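Local coordinates for smoothened (Xenopus laevis, PDB 5KZZ), which is a Frizzled-family receptor of Hedgehog signalling that cellular cholesterol directly activates, seen here as its sterol-free extracellular cysteine-rich domain, at residues 9-13 / 121-125; 38-42 / 74-78; 93-97 / 112-116. All blocks are in the same frame, centred on the assembly; numbering follows the deposited sequence. Where two conformers were deposited one is given.

Contact 1 of 3, residues 9-13 / 121-125. With ZN (zinc ion), chain D; ZN (zinc ion), chain C.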
ATOM      1  N   LYS A   9       7.769   5.261  14.547  1.00 57.70           N
ATOM      2  CA  LYS A   9       6.380   4.897  14.281  1.00 57.65           C
ATOM      3  C   LYS A   9       6.086   4.824  12.789  1.00 51.41           C
ATOM      4  O   LYS A   9       5.136   4.163  12.369  1.00 50.28           O
ATOM      5  CB  LYS A   9       5.422   5.891  14.940  1.00 63.75           C
ATOM      6  CG  LYS A   9       4.217   5.249  15.617  1.00 71.09           C
ATOM      7  CD  LYS A   9       4.540   3.862  16.149  1.00 77.74           C
ATOM      8  CE  LYS A   9       3.412   3.316  17.012  1.00 82.76           C
ATOM      9  NZ  LYS A   9       3.684   1.920  17.454  1.00 85.25           N
ATOM     10  N   CYS A  10       6.903   5.502  11.990  1.00 48.72           N
ATOM     11  CA  CYS A  10       6.662   5.576  10.555  1.00 48.09           C
ATOM     12  C   CYS A  10       7.296   4.434   9.776  1.00 39.32           C
ATOM     13  O   CYS A  10       6.954   4.215   8.623  1.00 35.61           O
ATOM     14  CB  CYS A  10       7.169   6.906  10.000  1.00 59.18           C
ATOM     15  SG  CYS A  10       6.148   8.325  10.449  1.00 66.88           S
ATOM     16  N   LYS A  11       8.220   3.720  10.408  1.00 33.99           N
ATOM     17  CA  LYS A  11       8.950   2.648   9.752  1.00 33.00           C
ATOM     18  C   LYS A  11       8.866   1.362  10.558  1.00 28.94           C
ATOM     19  O   LYS A  11       8.655   1.388  11.774  1.00 30.37           O
ATOM     20  CB  LYS A  11      10.408   3.060   9.528  1.00 37.45           C
ATOM     21  CG  LYS A  11      10.576   4.084   8.410  1.00 44.47           C
ATOM     22  CD  LYS A  11      11.916   4.796   8.472  1.00 52.64           C
ATOM     23  CE  LYS A  11      11.849   6.018   9.380  1.00 60.45           C
ATOM     24  NZ  LYS A  11      10.997   7.098   8.806  1.00 65.18           N
ATOM     25  N   LYS A  12       9.002   0.238   9.870  1.00 27.22           N
ATOM     26  CA  LYS A  12       8.960  -1.058  10.519  1.00 27.34           C
ATOM     27  C   LYS A  12      10.183  -1.873  10.117  1.00 25.47           C
ATOM     28  O   LYS A  12      10.538  -1.928   8.941  1.00 25.08           O
ATOM     29  CB  LYS A  12       7.679  -1.807  10.154  1.00 30.02           C
ATOM     30  CG  LYS A  12       7.556  -3.171  10.817  1.00 35.06           C
ATOM     31  CD  LYS A  12       6.132  -3.706  10.731  1.00 39.13           C
ATOM     32  CE  LYS A  12       6.015  -5.075  11.403  1.00 43.41           C
ATOM     33  NZ  LYS A  12       4.658  -5.679  11.222  1.00 45.83           N
ATOM     34  N   THR A  13      10.824  -2.499  11.104  1.00 27.24           N
ATOM     35  CA  THR A  13      12.002  -3.331  10.869  1.00 28.24           C
ATOM     36  C   THR A  13      11.645  -4.612  10.120  1.00 26.22           C
ATOM     37  O   THR A  13      10.697  -5.303  10.482  1.00 28.79           O
ATOM     38  CB  THR A  13      12.695  -3.693  12.198  1.00 32.33           C
ATOM     39  OG1 THR A  13      13.228  -2.502  12.779  1.00 36.15           O
ATOM     40  CG2 THR A  13      13.826  -4.678  11.966  1.00 33.74           C
ATOM     41  N   PRO A 121       0.202   5.607  10.136  1.00 17.25           N
ATOM     42  CA  PRO A 121       0.679   6.544  11.156  1.00 18.79           C
ATOM     43  C   PRO A 121       0.680   7.998  10.696  1.00 17.23           C
ATOM     44  O   PRO A 121       0.735   8.349   9.513  1.00 17.47           O
ATOM     45  CB  PRO A 121       2.105   6.055  11.435  1.00 20.66           C
ATOM     46  CG  PRO A 121       2.482   5.272  10.204  1.00 21.31           C
ATOM     47  CD  PRO A 121       1.233   4.633   9.743  1.00 19.93           C
ATOM     48  N   GLU A 122       0.619   8.863  11.686  1.00 17.40           N
ATOM     49  CA  GLU A 122       0.677  10.281  11.464  1.00 18.40           C
ATOM     50  C   GLU A 122       2.112  10.779  11.616  1.00 21.52           C
ATOM     51  O   GLU A 122       2.898  10.205  12.376  1.00 23.01           O
ATOM     52  CB  GLU A 122      -0.257  10.971  12.445  1.00 22.58           C
ATOM     53  CG  GLU A 122      -0.190  12.454  12.414  1.00 24.53           C
ATOM     54  CD  GLU A 122      -0.905  13.077  11.223  1.00 21.75           C
ATOM     55  OE1 GLU A 122      -0.861  12.572  10.072  1.00 20.14           O
ATOM     56  OE2 GLU A 122      -1.493  14.146  11.437  1.00 20.53           O
ATOM     57  N   GLY A 123       2.463  11.816  10.862  1.00 22.39           N
ATOM     58  CA  GLY A 123       3.750  12.469  11.008  1.00 26.90           C
ATOM     59  C   GLY A 123       4.878  11.796  10.255  1.00 32.72           C
ATOM     60  O   GLY A 123       6.043  11.924  10.639  1.00 36.36           O
ATOM     61  N   CYS A 124       4.539  11.102   9.171  1.00 34.11           N
ATOM     62  CA  CYS A 124       5.527  10.376   8.379  1.00 41.26           C
ATOM     63  C   CYS A 124       6.027  11.165   7.164  1.00 38.10           C
ATOM     64  O   CYS A 124       5.274  11.898   6.533  1.00 34.50           O
ATOM     65  CB  CYS A 124       4.938   9.044   7.938  1.00 51.31           C
ATOM     66  SG  CYS A 124       4.465   8.038   9.345  1.00 60.68           S
ATOM     67  N   PRO A 125       7.312  10.998   6.823  1.00 41.36           N
ATOM     68  CA  PRO A 125       7.925  11.802   5.759  1.00 43.47           C
ATOM     69  C   PRO A 125       7.290  11.621   4.379  1.00 44.58           C
ATOM     70  O   PRO A 125       7.301  12.574   3.595  1.00 43.06           O
ATOM     71  CB  PRO A 125       9.378  11.309   5.744  1.00 45.37           C
ATOM     72  CG  PRO A 125       9.340   9.965   6.404  1.00 46.20           C
ATOM     73  CD  PRO A 125       8.273  10.073   7.443  1.00 43.80           C
TER
HETATM   74 ZN    ZN D 203      -1.903  15.637  10.329  0.72 14.21          ZN
HETATM   75 ZN    ZN C 202      -0.641  13.599   8.291  0.70 14.35          ZN
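The disulfide Cys10–Cys124 joins the N-terminal segment of the cysteine-rich domain, just before strand 11-13, to the irregular C-terminal loop that follows helix 110-114. The two segments share no hydrogen bond, and the covalent bridge carries a modest, partly buried contact. The SG atoms of Cys10 and Cys124 lie 2.0 Å apart, and a C-S-S-C torsion of -94° gives the bridge a left-handed, nearly perpendicular twist. Both sulfurs sit beside their own backbone N, opposite the carbonyl carbon (chi1 -73° for Cys10 and -59° for Cys124), which brings the CA atoms of Cys10 and Cys124 to 5.4 Å. Small groups of the loop gather round the bridge: the carbonyl O of Gly123 stands 3.6 Å from Cys10 SG, while Pro125 sets its CD 4.1 Å from the same sulfur. Two further touches lie to the sides. Pro121 rests its CG 3.6 Å from the backbone O of Lys9, and Lys11, bent twice near its end, carries NZ obliquely across to CG of Pro125. Glu122 turns away from the bridge to a different task. Its carboxylate is shared between two zinc ions, OE2 binding one at 1.9 Å and OE1 the other at 2.1 Å, and Glu127 OE1 also takes part in this zinc site. Beyond the bridge, the backbones of Cys10 and Lys12 pair with Leu87 and Val85, so the N-terminal strand forms one edge of the small antiparallel sheet next to strand 84-86. Both cysteine side chains touch Glu86 of that strand, and Pro121 packs on Leu87, placing the C-terminal loop beside the end of the middle strand, 84-86, and the loop that follows it.

Contact 2 of 3, residues 38-42 / 74-78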
ATOM      1  N   LEU A  38       3.862  -5.539   5.418  1.00 13.39           N
ATOM      2  CA  LEU A  38       2.657  -4.732   5.652  1.00 13.41           C
ATOM      3  C   LEU A  38       1.414  -5.357   5.051  1.00 13.28           C
ATOM      4  O   LEU A  38       0.288  -5.027   5.444  1.00 15.88           O
ATOM      5  CB  LEU A  38       2.820  -3.333   5.074  1.00 13.01           C
ATOM      6  CG  LEU A  38       4.079  -2.610   5.536  1.00 13.51           C
ATOM      7  CD1 LEU A  38       4.099  -1.211   4.960  1.00 14.81           C
ATOM      8  CD2 LEU A  38       4.131  -2.549   7.068  1.00 15.53           C
ATOM      9  N   ALA A  39       1.609  -6.260   4.091  1.00 13.63           N
ATOM     10  CA  ALA A  39       0.482  -6.905   3.421  1.00 15.13           C
ATOM     11  C   ALA A  39       0.084  -8.145   4.204  1.00 15.52           C
ATOM     12  O   ALA A  39       0.617  -9.241   3.971  1.00 15.86           O
ATOM     13  CB  ALA A  39       0.844  -7.262   1.991  1.00 15.31           C
ATOM     14  N   GLU A  40      -0.857  -7.974   5.123  1.00 15.62           N
ATOM     15  CA  GLU A  40      -1.187  -9.037   6.076  1.00 17.37           C
ATOM     16  C   GLU A  40      -1.841 -10.245   5.426  1.00 15.28           C
ATOM     17  O   GLU A  40      -1.876 -11.318   6.017  1.00 16.42           O
ATOM     18  CB  GLU A  40      -2.096  -8.488   7.178  1.00 22.69           C
ATOM     19  CG  GLU A  40      -1.431  -7.440   8.063  1.00 33.15           C
ATOM     20  CD  GLU A  40      -2.336  -6.949   9.183  1.00 42.44           C
ATOM     21  OE1 GLU A  40      -3.181  -7.738   9.657  1.00 45.97           O
ATOM     22  OE2 GLU A  40      -2.194  -5.776   9.594  1.00 45.87           O
ATOM     23  N   ASP A  41      -2.342 -10.065   4.211  1.00 13.88           N
ATOM     24  CA  ASP A  41      -2.969 -11.137   3.450  1.00 14.66           C
ATOM     25  C   ASP A  41      -2.018 -11.857   2.493  1.00 14.52           C
ATOM     26  O   ASP A  41      -2.464 -12.699   1.718  1.00 17.08           O
ATOM     27  CB  ASP A  41      -4.152 -10.582   2.646  1.00 15.87           C
ATOM     28  CG  ASP A  41      -3.724  -9.548   1.605  1.00 15.26           C
ATOM     29  OD1 ASP A  41      -2.524  -9.198   1.539  1.00 17.11           O
ATOM     30  OD2 ASP A  41      -4.595  -9.051   0.873  1.00 17.20           O
ATOM     31  N   SER A  42      -0.727 -11.545   2.555  1.00 14.75           N
ATOM     32  CA  SER A  42       0.211 -12.036   1.545  1.00 15.51           C
ATOM     33  C   SER A  42       1.486 -12.587   2.158  1.00 16.35           C
ATOM     34  O   SER A  42       2.096 -11.931   2.996  1.00 20.54           O
ATOM     35  CB  SER A  42       0.578 -10.907   0.581  1.00 15.73           C
ATOM     36  OG  SER A  42      -0.553 -10.438  -0.143  1.00 17.56           O
ATOM     37  N   ALA A  74       1.586   1.354  -1.563  1.00  9.21           N
ATOM     38  CA  ALA A  74       2.281   1.606  -0.306  1.00  9.69           C
ATOM     39  C   ALA A  74       2.122   0.462   0.697  1.00 10.23           C
ATOM     40  O   ALA A  74       2.949   0.303   1.580  1.00 13.27           O
ATOM     41  CB  ALA A  74       1.800   2.927   0.299  1.00 11.19           C
ATOM     42  N   VAL A  75       1.044  -0.314   0.586  1.00  9.01           N
ATOM     43  CA  VAL A  75       0.812  -1.461   1.448  1.00  9.65           C
ATOM     44  C   VAL A  75       1.459  -2.730   0.890  1.00 10.03           C
ATOM     45  O   VAL A  75       2.122  -3.472   1.619  1.00 11.25           O
ATOM     46  CB  VAL A  75      -0.713  -1.678   1.624  1.00 10.32           C
ATOM     47  CG1 VAL A  75      -1.047  -3.041   2.251  1.00 13.77           C
ATOM     48  CG2 VAL A  75      -1.313  -0.536   2.441  1.00 12.49           C
ATOM     49  N   TYR A  76       1.255  -2.975  -0.404  1.00  9.32           N
ATOM     50  CA  TYR A  76       1.623  -4.244  -1.012  1.00  8.73           C
ATOM     51  C   TYR A  76       3.036  -4.262  -1.566  1.00  9.87           C
ATOM     52  O   TYR A  76       3.679  -5.308  -1.518  1.00 10.73           O
ATOM     53  CB  TYR A  76       0.647  -4.600  -2.133  1.00 10.55           C
ATOM     54  CG  TYR A  76      -0.668  -5.143  -1.628  1.00  9.21           C
ATOM     55  CD1 TYR A  76      -0.806  -6.501  -1.313  1.00 11.04           C
ATOM     56  CD2 TYR A  76      -1.768  -4.317  -1.438  1.00 11.25           C
ATOM     57  CE1 TYR A  76      -1.998  -7.005  -0.850  1.00 12.12           C
ATOM     58  CE2 TYR A  76      -2.976  -4.832  -0.962  1.00 12.73           C
ATOM     59  CZ  TYR A  76      -3.091  -6.183  -0.680  1.00 12.46           C
ATOM     60  OH  TYR A  76      -4.291  -6.686  -0.223  1.00 14.10           O
ATOM     61  N   MET A  77       3.503  -3.134  -2.105  1.00  9.28           N
ATOM     62  CA  MET A  77       4.835  -3.060  -2.706  1.00  9.94           C
ATOM     63  C   MET A  77       5.602  -1.872  -2.143  1.00 10.48           C
ATOM     64  O   MET A  77       6.105  -1.044  -2.900  1.00 10.91           O
ATOM     65  CB  MET A  77       4.748  -2.951  -4.237  1.00  9.43           C
ATOM     66  CG  MET A  77       4.131  -4.209  -4.863  1.00 11.55           C
ATOM     67  SD  MET A  77       3.893  -4.155  -6.661  1.00 11.63           S
ATOM     68  CE  MET A  77       5.558  -4.448  -7.262  1.00 12.96           C
ATOM     69  N   PRO A  78       5.706  -1.791  -0.799  1.00 10.86           N
ATOM     70  CA  PRO A  78       6.317  -0.614  -0.173  1.00 11.38           C
ATOM     71  C   PRO A  78       7.819  -0.549  -0.394  1.00 11.77           C
ATOM     72  O   PRO A  78       8.485  -1.551  -0.654  1.00 12.94           O
ATOM     73  CB  PRO A  78       6.011  -0.824   1.308  1.00 11.78           C
ATOM     74  CG  PRO A  78       6.064  -2.327   1.427  1.00 11.36           C
ATOM     75  CD  PRO A  78       5.290  -2.774   0.223  1.00 11.66           C
TER
HETATM   76  O   HOH W   1       4.210  -5.127   2.605  1.00 12.92           O
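Backbone meets backbone where Leu38 and Ala39 pass the last turn of helix 62-76, with CA of Ala39 5.3 Å from CA of Tyr76. No direct main-chain bond joins them. A water bridges the gap instead, accepting from Leu38 N at 2.9 Å and donating to Val75 O at 2.8 Å. Beyond this point the chain folds into a type I turn, Ala39 to Ser42, closed by Ser42 N bonding to Ala39 O. The turn presents Asp41 to the Tyr76 ring: with CG lying between the backbone N and the carbonyl carbon (chi1 63°), the carboxylate reaches back to the phenol. Tyr76 OH donates to Asp41 OD2 at 2.6 Å, meeting it on the syn side 20° out of the carboxylate plane; carboxylate and ring planes stand 45° apart. In this Frizzled-type cysteine-rich domain the turn joins the link leading into helix 45-55 to the C-terminal end of helix 62-76, and Trp55 at the end of helix 45-55 enters the same network, its NE1 hydrogen-bonding to Tyr76 OH. The other carboxylate oxygen is held within the turn, for Ser42 OG donates to Asp41 OD1 at 2.9 Å from well above the carboxylate plane. Ser42 OG also lies at the edge of the Tyr76 ring, while the methyl of Ala39 packs on Tyr76 CD1 at 3.8 Å. On the Leu38 side the contact turns apolar: Leu38 CD1 slides past the Pro78 ring, 4.1 Å from Pro78 CB, and Val85 of strand 84-86 touches both residues.

Contact 3 of 3, residues 93-97 / 112-116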
ATOM      1  N   CYS A  93      -4.354   7.677   3.702  1.00 16.46           N
ATOM      2  CA  CYS A  93      -5.597   6.979   4.035  1.00 17.43           C
ATOM      3  C   CYS A  93      -6.814   7.913   4.063  1.00 18.50           C
ATOM      4  O   CYS A  93      -7.861   7.596   3.495  1.00 17.92           O
ATOM      5  CB  CYS A  93      -5.478   6.265   5.381  1.00 18.42           C
ATOM      6  SG  CYS A  93      -6.991   5.340   5.848  1.00 24.01           S
ATOM      7  N   GLN A  94      -6.680   9.084   4.688  1.00 18.88           N
ATOM      8  CA  GLN A  94      -7.861   9.939   4.849  1.00 21.65           C
ATOM      9  C   GLN A  94      -8.340  10.482   3.509  1.00 22.20           C
ATOM     10  O   GLN A  94      -9.533  10.672   3.296  1.00 25.37           O
ATOM     11  CB  GLN A  94      -7.595  11.094   5.821  1.00 22.75           C
ATOM     12  CG  GLN A  94      -7.672  10.656   7.295  1.00 22.59           C
ATOM     13  CD  GLN A  94      -7.801  11.821   8.277  1.00 26.11           C
ATOM     14  OE1 GLN A  94      -8.398  12.863   7.967  1.00 28.91           O
ATOM     15  NE2 GLN A  94      -7.247  11.645   9.468  1.00 26.54           N
ATOM     16  N   THR A  95      -7.414  10.721   2.599  1.00 22.18           N
ATOM     17  CA  THR A  95      -7.822  11.225   1.300  1.00 24.59           C
ATOM     18  C   THR A  95      -8.538  10.154   0.502  1.00 21.03           C
ATOM     19  O   THR A  95      -9.490  10.450  -0.221  1.00 22.98           O
ATOM     20  CB  THR A  95      -6.639  11.722   0.480  1.00 31.18           C
ATOM     21  OG1 THR A  95      -5.823  10.612   0.088  1.00 36.13           O
ATOM     22  CG2 THR A  95      -5.823  12.682   1.282  1.00 30.43           C
ATOM     23  N   THR A  96      -8.080   8.915   0.629  1.00 16.06           N
ATOM     24  CA  THR A  96      -8.608   7.819  -0.165  0.64 17.76           C
ATOM     25  C   THR A  96     -10.012   7.426   0.294  1.00 18.00           C
ATOM     26  O   THR A  96     -10.823   6.956  -0.496  1.00 17.98           O
ATOM     27  CB  THR A  96      -7.653   6.612  -0.098  0.64 21.79           C
ATOM     28  OG1 THR A  96      -6.329   7.056  -0.426  0.64 24.53           O
ATOM     29  CG2 THR A  96      -8.070   5.531  -1.071  0.64 20.68           C
ATOM     30  N   ARG A  97     -10.278   7.638   1.576  1.00 17.79           N
ATOM     31  CA  ARG A  97     -11.554   7.282   2.190  1.00 21.41           C
ATOM     32  C   ARG A  97     -12.741   7.924   1.509  1.00 21.28           C
ATOM     33  O   ARG A  97     -13.812   7.344   1.477  1.00 21.23           O
ATOM     34  CB  ARG A  97     -11.578   7.689   3.669  1.00 27.00           C
ATOM     35  CG  ARG A  97     -11.172   6.609   4.633  1.00 33.30           C
ATOM     36  CD  ARG A  97     -11.796   6.846   6.000  1.00 37.34           C
ATOM     37  NE  ARG A  97     -11.613   8.216   6.481  1.00 39.11           N
ATOM     38  CZ  ARG A  97     -11.486   8.544   7.765  1.00 40.41           C
ATOM     39  NH1 ARG A  97     -11.501   7.597   8.693  1.00 40.66           N
ATOM     40  NH2 ARG A  97     -11.326   9.813   8.122  1.00 40.20           N
ATOM     41  N   PHE A 112      -8.783   0.577   7.042  1.00 24.99           N
ATOM     42  CA  PHE A 112      -8.923   1.588   6.006  1.00 26.24           C
ATOM     43  C   PHE A 112     -10.114   2.511   6.280  1.00 27.85           C
ATOM     44  O   PHE A 112     -10.000   3.737   6.183  1.00 29.36           O
ATOM     45  CB  PHE A 112      -9.051   0.878   4.656  1.00 27.21           C
ATOM     46  CG  PHE A 112      -9.365   1.785   3.494  1.00 29.28           C
ATOM     47  CD1 PHE A 112      -8.718   3.001   3.329  1.00 28.32           C
ATOM     48  CD2 PHE A 112     -10.293   1.392   2.535  1.00 32.42           C
ATOM     49  CE1 PHE A 112      -9.013   3.811   2.253  1.00 30.38           C
ATOM     50  CE2 PHE A 112     -10.583   2.202   1.455  1.00 33.45           C
ATOM     51  CZ  PHE A 112      -9.943   3.410   1.315  1.00 32.66           C
ATOM     52  N   LEU A 113     -11.250   1.928   6.643  1.00 31.38           N
ATOM     53  CA  LEU A 113     -12.447   2.718   6.916  1.00 36.80           C
ATOM     54  C   LEU A 113     -12.244   3.665   8.108  1.00 34.20           C
ATOM     55  O   LEU A 113     -12.797   4.763   8.145  1.00 34.66           O
ATOM     56  CB  LEU A 113     -13.650   1.801   7.171  1.00 45.66           C
ATOM     57  CG  LEU A 113     -13.827   0.497   6.380  1.00 54.10           C
ATOM     58  CD1 LEU A 113     -15.266   0.008   6.513  1.00 54.96           C
ATOM     59  CD2 LEU A 113     -13.465   0.648   4.902  1.00 59.00           C
ATOM     60  N   LYS A 114     -11.431   3.238   9.069  1.00 30.92           N
ATOM     61  CA  LYS A 114     -11.185   4.003  10.293  1.00 29.79           C
ATOM     62  C   LYS A 114      -9.893   4.835  10.200  1.00 27.97           C
ATOM     63  O   LYS A 114      -9.672   5.763  10.998  1.00 29.69           O
ATOM     64  CB  LYS A 114     -11.142   3.029  11.486  1.00 29.46           C
ATOM     65  CG  LYS A 114     -10.577   3.565  12.812  1.00 30.65           C
ATOM     66  CD  LYS A 114     -11.581   4.400  13.588  1.00 29.35           C
ATOM     67  CE  LYS A 114     -11.068   4.754  14.991  1.00 26.44           C
ATOM     68  NZ  LYS A 114     -11.444   3.775  16.063  1.00 22.72           N
ATOM     69  N   CYS A 115      -9.074   4.518   9.197  1.00 22.72           N
ATOM     70  CA  CYS A 115      -7.701   5.015   9.070  1.00 20.53           C
ATOM     71  C   CYS A 115      -6.970   4.886  10.396  1.00 18.55           C
ATOM     72  O   CYS A 115      -6.533   5.865  10.964  1.00 17.12           O
ATOM     73  CB  CYS A 115      -7.685   6.462   8.573  1.00 22.67           C
ATOM     74  SG  CYS A 115      -8.235   6.617   6.866  1.00 23.66           S
ATOM     75  N   THR A 116      -6.849   3.661  10.886  1.00 18.45           N
ATOM     76  CA  THR A 116      -6.235   3.462  12.195  1.00 16.27           C
ATOM     77  C   THR A 116      -4.793   3.940  12.194  1.00 15.63           C
ATOM     78  O   THR A 116      -4.065   3.806  11.208  1.00 16.93           O
ATOM     79  CB  THR A 116      -6.282   2.005  12.636  1.00 18.82           C
ATOM     80  OG1 THR A 116      -5.726   1.188  11.602  1.00 20.58           O
ATOM     81  CG2 THR A 116      -7.701   1.580  12.882  1.00 20.04           C
TER
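Leu113 O, near the end of helix 110-114, receives a hydrogen bond from Arg97 NH1 at 3.2 Å, with an N-H...O angle of 153°. The donor stands above the carbonyl plane, 38° out of it, and the oxygen is tilted slightly from the guanidinium plane. A bend at chi3 (-49°) folds the arginine against helix 110-114, so that its CH2 groups run close over the carbonyls at the helix end, Arg97 CD 3.2 Å from Leu113 O. Under one face of the guanidinium lies Cys115 SG, offset toward the rim. This sulfur belongs to the left-handed disulfide Cys93–Cys115, whose SG atoms are 2.1 Å apart. Cys93 directs its SG opposite its own backbone N, out from helix 90-97, to reach Cys115 just past the end of helix 110-114. There Cys115 adopts positive phi as the C-prime residue of a Schellman motif, with Thr116 N bonding to Asp111 O. Phe112 also borders the bridge: Cys93 SG approaches the ring at its edge, 3.8 Å from Phe112 CD1, in a sulfur-aromatic contact. Farther round the ring, Thr96 packs on the phenyl, and in the conformer given its OG1 hydrogen-bonds back to Leu92 O. Leu71 of helix 62-76 touches both Thr96 and Phe112, and the Phe112 ring also meets that of Trp109. The disulfide gives a covalent hold suited to an extracellular domain, and the arginine is bound to a carbonyl near the helix C terminus, where the helix dipole would probably favour its positive charge.

How the contacts relate
From the N terminus, residues 9-13 open contact 1, which closes only at residues 121-125 near the other end of the chain; contacts 2 and 3 both nest within this long loop. Contact 2 closes first, joining the link before helix 45-55 to the end of helix 62-76 and enclosing helix 45-55 and most of helix 62-76. Contact 3 follows in series, closing a short loop between helices 90-97 and 110-114, and no two contacts cross. Their centres lie 15 to 16 Å apart and none touches another. Contact 1 fastens the C-terminal loop to the N-terminal segment, which runs into an outer strand of the three-stranded sheet, contact 2 lies nearest the middle of the domain, and contact 3 secures the pair of short C-terminal helices.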